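Local structure of 16S rRNA (guanine(1405)-N(7))-methyltransferase (Klebsiella pneumoniae, 6PI9) at residues R20-P24 / E25-R29; M183-L186 / P187-E190. The protein probably methylates N7 of guanine 1405 in 16S rRNA with S-adenosyl-L-methionine as methyl donor, conferring resistance to various aminoglycosides. One frame throughout, in Å; residues are numbered along the deposited sequence. Where two conformers were deposited one is given.

Interaction 1. Residues R20-P24 / E25-R29; sequences RDVCP and ETVRR
Val-22 and Val-27 meet methyl to methyl where the loop 20-24 runs into helix 24-34, with CG1 of Val-22 3.8 Å from CG2 of Val-27. The two side chains lie at a slant to each other. In Val-22 the touching methyl is anti to the backbone N (chi1 179°), whereas in Val-27 it is the branch beside the backbone N, which also rests 3.6 Å from Cys-23 O.

Cys-23 is the N-cap residue. Its carbonyl takes a fairly straight bond from Val-27 N (3.2 Å from N to O) and a weak, bent one from Thr-26 N, while Pro-24 O receives Arg-28 N at 2.9 Å, continuing the i→i+4 series. Pro-24 in the first turn has no N-H to offer, and none is needed there.

Thr-26 lays its OG1 alongside Cys-23, 3.6 Å from CB, and spends the hydroxyl on OD2 of Asp-167, whose OD1 binds S-adenosyl-L-homocysteine; Thr-26 is thus a second-shell residue of the ligand site. On the outer side, Glu-25 bends at chi2 (45°) and Arg-28 at chi3, bringing Glu-25 OE1 within 3.0 Å of Arg-28 NH1: a salt bridge whose hydrogen bond is weak, with the carboxylate at the guanidinium edge and in its plane.

Leu-13 and Leu-14 of helix 4-14 and Leu-52 of helix 41-57 pack on Val-27, Thr-56 touches Val-22, and backbone bonds tie Cys-23 to Ile-142, just after strand 137-141, and Asp-21 to Leu-144, at the start of helix 144-157.

Interaction 2. Residues M183-L186 / P187-E190; sequences MKLL and PVLE. With SAH (S-adenosyl-L-homocysteine), chain B.
Leu-186 and Leu-189 reach each other with their CD2 methyls, 4.2 Å apart, the two side chains running at an angle to one another. They leave the backbone differently: CG of Leu-186 sits beside its own N (chi1 -68°), whereas that of Leu-189 swings anti to N (chi1 -167°). Leu-185 starts out away from the helix, yet its CD1 comes back to 4.3 Å from both Val-188 CG1 and Leu-189 CB. Pro-187 fits against its predecessor, its CD 3.6 Å from Leu-186 CB; it also packs on Phe-213 and Tyr-229, and on Val-223 of the second subunit.

In the backbone, the first helical turn closes on two carbonyls. Leu-185 O accepts Leu-189 N nearly head-on at 3.0 Å and a weaker bond from Val-188 N. Leu-186 O takes Glu-190 N, tilted 22° from the carbonyl plane. Val-188 N has a second partner, a water that it donates to and that in turn donates weakly to Lys-184 O, bridging loop and helix. The Glu-190 carboxylate binds Gly-195 N and Ala-197 N, at the start of helix 196-203.

Upstream, the chain leaving strand 179-183 faces S-adenosyl-L-homocysteine. Met-183 O accepts the ligand's amino atom N at 2.9 Å, and Met-183 CB lies 3.5 Å from carboxylate atom O of the ligand. Lys-184 extends beyond CG to a salt bridge with Glu-95.

This is a strand-to-helix turn of a Rossmann-like methyltransferase: backbone carbonyls hold the ligand's amino group and start the helix, while Leu-185 and Leu-189 pack on Leu-168, and Leu-186 on strand 208-214 and helix 225-236. An ammonium group on the ligand would be drawn to the Met-183 carbonyl.

How the interactions relate
Interaction 1 and interaction 2 are separate helix starts in one chain, their centres 18 Å apart and their nearest atoms about 8 Å apart, with no direct touch. S-adenosyl-L-homocysteine is what they have in common. Segment 183-186 is part of its pocket, while segment 25-29 stands one shell back: the Thr-26 side chain is about 6 Å from the ligand and about 6 Å from that of Gln-192, which follows closely on segment 187-190. Asp-167, a ligand-binding residue, is held by Thr-26 and Arg-29, and the adjoining Leu-168 packs on Leu-185 and Leu-189. The loop carrying 167 and 168 therefore links the two contacts beside the ligand site.

Interaction 1. Residues R20-P24 / E25-R29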
ATOM      1  N   ARG A  20       8.023  14.036  -8.666  1.00 47.06           N
ATOM      2  CA  ARG A  20       9.211  14.741  -9.139  1.00 51.90           C
ATOM      3  C   ARG A  20      10.448  13.854  -9.156  1.00 48.32           C
ATOM      4  O   ARG A  20      11.403  14.172  -9.866  1.00 50.78           O
ATOM      5  CB  ARG A  20       9.486  15.981  -8.273  1.00 58.35           C
ATOM      6  CG  ARG A  20       9.820  15.622  -6.837  1.00 62.29           C
ATOM      7  CD  ARG A  20       9.872  16.814  -5.930  1.00 66.97           C
ATOM      8  NE  ARG A  20      11.194  17.403  -5.947  1.00 75.89           N
ATOM      9  CZ  ARG A  20      11.614  18.318  -5.080  1.00 86.37           C
ATOM     10  NH1 ARG A  20      10.792  18.741  -4.111  1.00 90.98           N
ATOM     11  NH2 ARG A  20      12.856  18.807  -5.176  1.00 88.00           N
ATOM     12  N   ASP A  21      10.451  12.757  -8.392  1.00 49.01           N
ATOM     13  CA  ASP A  21      11.596  11.867  -8.264  1.00 53.80           C
ATOM     14  C   ASP A  21      11.370  10.499  -8.933  1.00 49.74           C
ATOM     15  O   ASP A  21      12.227   9.620  -8.812  1.00 51.19           O
ATOM     16  CB  ASP A  21      11.948  11.701  -6.769  1.00 62.56           C
ATOM     17  CG  ASP A  21      12.629  12.972  -6.174  1.00 72.54           C
ATOM     18  OD1 ASP A  21      13.463  13.595  -6.868  1.00 73.42           O
ATOM     19  OD2 ASP A  21      12.335  13.355  -5.010  1.00 77.91           O
ATOM     20  N   VAL A  22      10.268  10.311  -9.656  1.00 43.14           N
ATOM     21  CA  VAL A  22      10.085   9.119 -10.484  1.00 43.33           C
ATOM     22  C   VAL A  22      10.721   9.325 -11.854  1.00 44.28           C
ATOM     23  O   VAL A  22      10.650  10.418 -12.427  1.00 35.61           O
ATOM     24  CB  VAL A  22       8.591   8.787 -10.630  1.00 43.74           C
ATOM     25  CG1 VAL A  22       8.427   7.541 -11.517  1.00 43.30           C
ATOM     26  CG2 VAL A  22       7.953   8.555  -9.234  1.00 48.79           C
ATOM     27  N   CYS A  23      11.371   8.281 -12.372  1.00 38.73           N
ATOM     28  CA  CYS A  23      11.919   8.287 -13.721  0.50 40.41           C
ATOM     29  C   CYS A  23      10.893   8.818 -14.722  1.00 37.96           C
ATOM     30  O   CYS A  23       9.814   8.237 -14.855  1.00 36.02           O
ATOM     31  CB  CYS A  23      12.322   6.871 -14.110  0.50 41.97           C
ATOM     32  SG  CYS A  23      13.913   6.456 -13.481  0.50 39.92           S
ATOM     33  N   PRO A  24      11.185   9.926 -15.443  1.00 34.72           N
ATOM     34  CA  PRO A  24      10.155  10.468 -16.366  1.00 33.49           C
ATOM     35  C   PRO A  24       9.702   9.485 -17.429  1.00 37.43           C
ATOM     36  O   PRO A  24       8.518   9.489 -17.813  1.00 35.12           O
ATOM     37  CB  PRO A  24      10.841  11.679 -17.035  1.00 36.83           C
ATOM     38  CG  PRO A  24      11.956  12.102 -16.094  1.00 41.32           C
ATOM     39  CD  PRO A  24      12.363  10.793 -15.318  1.00 32.25           C
ATOM     40  N   GLU A  25      10.632   8.689 -17.983  1.00 36.60           N
ATOM     41  CA  GLU A  25      10.233   7.694 -18.974  1.00 40.86           C
ATOM     42  C   GLU A  25       9.227   6.703 -18.404  1.00 36.94           C
ATOM     43  O   GLU A  25       8.356   6.228 -19.136  1.00 36.20           O
ATOM     44  CB  GLU A  25      11.459   6.940 -19.539  1.00 48.69           C
ATOM     45  CG  GLU A  25      11.157   6.233 -20.881  1.00 66.07           C
ATOM     46  CD  GLU A  25      10.349   7.107 -21.911  1.00 85.05           C
ATOM     47  OE1 GLU A  25      10.795   8.257 -22.261  1.00 88.60           O
ATOM     48  OE2 GLU A  25       9.231   6.626 -22.343  1.00 92.46           O
ATOM     49  N   THR A  26       9.310   6.389 -17.110  1.00 33.47           N
ATOM     50  CA  THR A  26       8.317   5.511 -16.492  1.00 34.72           C
ATOM     51  C   THR A  26       6.950   6.178 -16.382  1.00 36.76           C
ATOM     52  O   THR A  26       5.909   5.564 -16.701  1.00 35.26           O
ATOM     53  CB  THR A  26       8.840   5.087 -15.119  1.00 36.45           C
ATOM     54  OG1 THR A  26      10.058   4.358 -15.366  1.00 35.05           O
ATOM     55  CG2 THR A  26       7.827   4.221 -14.372  1.00 31.86           C
ATOM     56  N   VAL A  27       6.934   7.437 -15.948  1.00 33.76           N
ATOM     57  CA  VAL A  27       5.675   8.186 -15.901  1.00 32.57           C
ATOM     58  C   VAL A  27       5.024   8.160 -17.278  1.00 37.14           C
ATOM     59  O   VAL A  27       3.844   7.857 -17.429  1.00 35.38           O
ATOM     60  CB  VAL A  27       5.936   9.652 -15.463  1.00 34.40           C
ATOM     61  CG1 VAL A  27       4.591  10.463 -15.487  1.00 35.38           C
ATOM     62  CG2 VAL A  27       6.562   9.679 -14.056  1.00 35.80           C
ATOM     63  N   ARG A  28       5.786   8.528 -18.304  1.00 33.87           N
ATOM     64  CA  ARG A  28       5.251   8.568 -19.661  1.00 37.40           C
ATOM     65  C   ARG A  28       4.752   7.184 -20.125  1.00 39.11           C
ATOM     66  O   ARG A  28       3.665   7.062 -20.714  1.00 39.37           O
ATOM     67  CB  ARG A  28       6.358   9.128 -20.566  1.00 43.21           C
ATOM     68  CG  ARG A  28       5.935   9.530 -21.909  1.00 50.39           C
ATOM     69  CD  ARG A  28       7.153  10.202 -22.668  1.00 55.53           C
ATOM     70  NE  ARG A  28       7.534  11.531 -22.170  1.00 57.61           N
ATOM     71  CZ  ARG A  28       8.646  11.776 -21.472  1.00 63.62           C
ATOM     72  NH1 ARG A  28       9.501  10.777 -21.167  1.00 58.17           N
ATOM     73  NH2 ARG A  28       8.920  13.026 -21.091  1.00 66.61           N
ATOM     74  N   ARG A  29       5.541   6.127 -19.884  1.00 36.11           N
ATOM     75  CA  ARG A  29       5.112   4.776 -20.274  1.00 36.59           C
ATOM     76  C   ARG A  29       3.782   4.397 -19.623  1.00 39.17           C
ATOM     77  O   ARG A  29       2.850   3.907 -20.297  1.00 36.21           O
ATOM     78  CB  ARG A  29       6.200   3.740 -19.898  1.00 34.55           C
ATOM     79  CG  ARG A  29       5.799   2.311 -20.221  1.00 38.55           C
ATOM     80  CD  ARG A  29       6.811   1.230 -19.732  1.00 38.44           C
ATOM     81  NE  ARG A  29       7.182   1.330 -18.312  1.00 43.40           N
ATOM     82  CZ  ARG A  29       6.422   0.916 -17.289  1.00 46.24           C
ATOM     83  NH1 ARG A  29       5.240   0.338 -17.523  1.00 50.75           N
ATOM     84  NH2 ARG A  29       6.865   1.040 -16.034  1.00 41.47           N
TER

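Interaction 2. Residues M183-L186 / P187-E190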
ATOM      1  N   MET A 183      13.361  -8.371  -3.930  1.00 27.77           N
ATOM      2  CA  MET A 183      12.670  -8.405  -2.645  1.00 28.33           C
ATOM      3  C   MET A 183      11.384  -7.581  -2.760  1.00 31.58           C
ATOM      4  O   MET A 183      11.437  -6.396  -3.143  1.00 29.50           O
ATOM      5  CB  MET A 183      13.624  -7.885  -1.562  1.00 30.63           C
ATOM      6  CG  MET A 183      14.807  -8.849  -1.351  1.00 34.18           C
ATOM      7  SD  MET A 183      16.173  -8.028  -0.445  1.00 41.67           S
ATOM      8  CE  MET A 183      15.330  -7.504   1.053  1.00 42.39           C
ATOM      9  N   LYS A 184      10.240  -8.215  -2.438  1.00 28.04           N
ATOM     10  CA  LYS A 184       8.921  -7.572  -2.479  1.00 28.27           C
ATOM     11  C   LYS A 184       8.685  -6.904  -3.817  1.00 28.45           C
ATOM     12  O   LYS A 184       8.165  -5.770  -3.915  1.00 33.03           O
ATOM     13  CB  LYS A 184       8.808  -6.569  -1.332  1.00 28.41           C
ATOM     14  CG  LYS A 184       8.831  -7.317   0.017  1.00 27.36           C
ATOM     15  CD  LYS A 184       8.924  -6.242   1.184  1.00 34.99           C
ATOM     16  CE  LYS A 184       8.915  -6.939   2.582  1.00 37.71           C
ATOM     17  NZ  LYS A 184       9.248  -5.868   3.630  1.00 40.18           N
ATOM     18  N   LEU A 185       9.094  -7.588  -4.849  1.00 26.53           N
ATOM     19  CA  LEU A 185       9.126  -7.019  -6.188  1.00 28.35           C
ATOM     20  C   LEU A 185       8.265  -7.774  -7.185  1.00 27.83           C
ATOM     21  O   LEU A 185       7.574  -7.156  -7.982  1.00 28.41           O
ATOM     22  CB  LEU A 185      10.584  -7.029  -6.693  1.00 30.79           C
ATOM     23  CG  LEU A 185      10.710  -6.795  -8.207  1.00 33.36           C
ATOM     24  CD1 LEU A 185      10.209  -5.392  -8.567  1.00 33.74           C
ATOM     25  CD2 LEU A 185      12.191  -6.921  -8.580  1.00 35.03           C
ATOM     26  N   LEU A 186       8.300  -9.111  -7.189  1.00 26.76           N
ATOM     27  CA  LEU A 186       7.657  -9.808  -8.306  1.00 26.08           C
ATOM     28  C   LEU A 186       6.152  -9.535  -8.396  1.00 26.68           C
ATOM     29  O   LEU A 186       5.654  -9.439  -9.534  1.00 29.45           O
ATOM     30  CB  LEU A 186       7.931 -11.328  -8.210  1.00 27.05           C
ATOM     31  CG  LEU A 186       9.406 -11.713  -8.450  1.00 26.84           C
ATOM     32  CD1 LEU A 186       9.562 -13.269  -8.605  1.00 29.67           C
ATOM     33  CD2 LEU A 186      10.008 -10.992  -9.664  1.00 28.83           C
ATOM     34  N   PRO A 187       5.374  -9.423  -7.301  1.00 27.69           N
ATOM     35  CA  PRO A 187       3.938  -9.139  -7.512  1.00 32.34           C
ATOM     36  C   PRO A 187       3.689  -7.827  -8.184  1.00 33.73           C
ATOM     37  O   PRO A 187       2.803  -7.757  -9.038  1.00 33.28           O
ATOM     38  CB  PRO A 187       3.316  -9.149  -6.096  1.00 29.50           C
ATOM     39  CG  PRO A 187       4.237 -10.081  -5.316  1.00 30.42           C
ATOM     40  CD  PRO A 187       5.630  -9.832  -5.902  1.00 30.63           C
ATOM     41  N   VAL A 188       4.450  -6.785  -7.851  1.00 29.67           N
ATOM     42  CA  VAL A 188       4.123  -5.506  -8.465  1.00 34.66           C
ATOM     43  C   VAL A 188       4.644  -5.477  -9.885  1.00 29.68           C
ATOM     44  O   VAL A 188       4.075  -4.815 -10.743  1.00 32.79           O
ATOM     45  CB  VAL A 188       4.668  -4.335  -7.635  1.00 38.88           C
ATOM     46  CG1 VAL A 188       6.147  -4.231  -7.792  1.00 39.32           C
ATOM     47  CG2 VAL A 188       4.024  -2.984  -8.096  1.00 37.39           C
ATOM     48  N   LEU A 189       5.728  -6.205 -10.173  1.00 26.95           N
ATOM     49  CA  LEU A 189       6.171  -6.266 -11.562  1.00 27.33           C
ATOM     50  C   LEU A 189       5.157  -7.016 -12.425  1.00 31.03           C
ATOM     51  O   LEU A 189       4.841  -6.589 -13.533  1.00 33.78           O
ATOM     52  CB  LEU A 189       7.550  -6.941 -11.563  1.00 28.44           C
ATOM     53  CG  LEU A 189       8.437  -6.926 -12.771  1.00 46.10           C
ATOM     54  CD1 LEU A 189       8.998  -5.497 -12.894  1.00 47.07           C
ATOM     55  CD2 LEU A 189       9.557  -7.929 -12.462  1.00 50.59           C
ATOM     56  N   GLU A 190       4.629  -8.127 -11.922  1.00 29.33           N
ATOM     57  CA  GLU A 190       3.677  -8.936 -12.684  1.00 31.12           C
ATOM     58  C   GLU A 190       2.349  -8.209 -12.840  1.00 35.94           C
ATOM     59  O   GLU A 190       1.629  -8.421 -13.840  1.00 39.25           O
ATOM     60  CB  GLU A 190       3.493 -10.316 -11.976  1.00 32.64           C
ATOM     61  CG  GLU A 190       2.690 -11.368 -12.820  1.00 34.75           C
ATOM     62  CD  GLU A 190       3.512 -12.036 -13.947  1.00 38.46           C
ATOM     63  OE1 GLU A 190       2.910 -12.798 -14.800  1.00 39.24           O
ATOM     64  OE2 GLU A 190       4.745 -11.788 -13.997  1.00 36.88           O
TER
HETATM   65  N   SAH B 301      13.286  -4.276  -2.674  1.00 31.10           N
HETATM   66  CA  SAH B 301      13.090  -3.154  -1.729  1.00 37.56           C
HETATM   67  CB  SAH B 301      11.897  -2.308  -2.137  1.00 32.30           C
HETATM   68  CG  SAH B 301      10.544  -3.045  -2.359  1.00 33.14           C
HETATM   69  SD  SAH B 301       9.158  -1.833  -2.561  1.00 39.99           S
HETATM   70  C   SAH B 301      12.889  -3.675  -0.294  1.00 42.37           C
HETATM   71  O   SAH B 301      12.449  -4.838  -0.171  1.00 39.26           O
HETATM   72  OXT SAH B 301      13.105  -2.961   0.705  1.00 39.30           O
HETATM   73  C5' SAH B 301       8.951  -1.968  -4.389  1.00 39.29           C
HETATM   74  C4' SAH B 301       9.980  -1.120  -5.193  1.00 38.86           C
HETATM   75  O4' SAH B 301       9.885  -1.447  -6.597  1.00 37.65           O
HETATM   76  C3' SAH B 301       9.890   0.430  -5.084  1.00 40.94           C
HETATM   77  O3' SAH B 301      11.148   0.979  -4.642  1.00 41.88           O
HETATM   78  C2' SAH B 301       9.589   0.912  -6.502  1.00 38.14           C
HETATM   79  O2' SAH B 301      10.292   2.130  -6.756  1.00 39.56           O
HETATM   80  C1' SAH B 301      10.192  -0.240  -7.319  1.00 34.99           C
HETATM   81  N9  SAH B 301       9.578  -0.440  -8.617  1.00 32.75           N
HETATM   82  C8  SAH B 301       8.244  -0.606  -8.886  1.00 35.06           C
HETATM   83  N7  SAH B 301       8.119  -0.892 -10.217  1.00 34.29           N
HETATM   84  C5  SAH B 301       9.369  -0.840 -10.779  1.00 32.95           C
HETATM   85  C6  SAH B 301       9.846  -0.985 -12.061  1.00 34.53           C
HETATM   86  N6  SAH B 301       9.053  -1.164 -13.098  1.00 31.44           N
HETATM   87  N1  SAH B 301      11.216  -0.954 -12.257  1.00 30.01           N
HETATM   88  C2  SAH B 301      12.070  -0.690 -11.240  1.00 30.24           C
HETATM   89  N3  SAH B 301      11.622  -0.524  -9.956  1.00 33.28           N
HETATM   90  C4  SAH B 301      10.274  -0.607  -9.771  1.00 30.83           C
HETATM   91  O   HOH W   1       5.649  -6.419  -5.031  1.00 39.49           O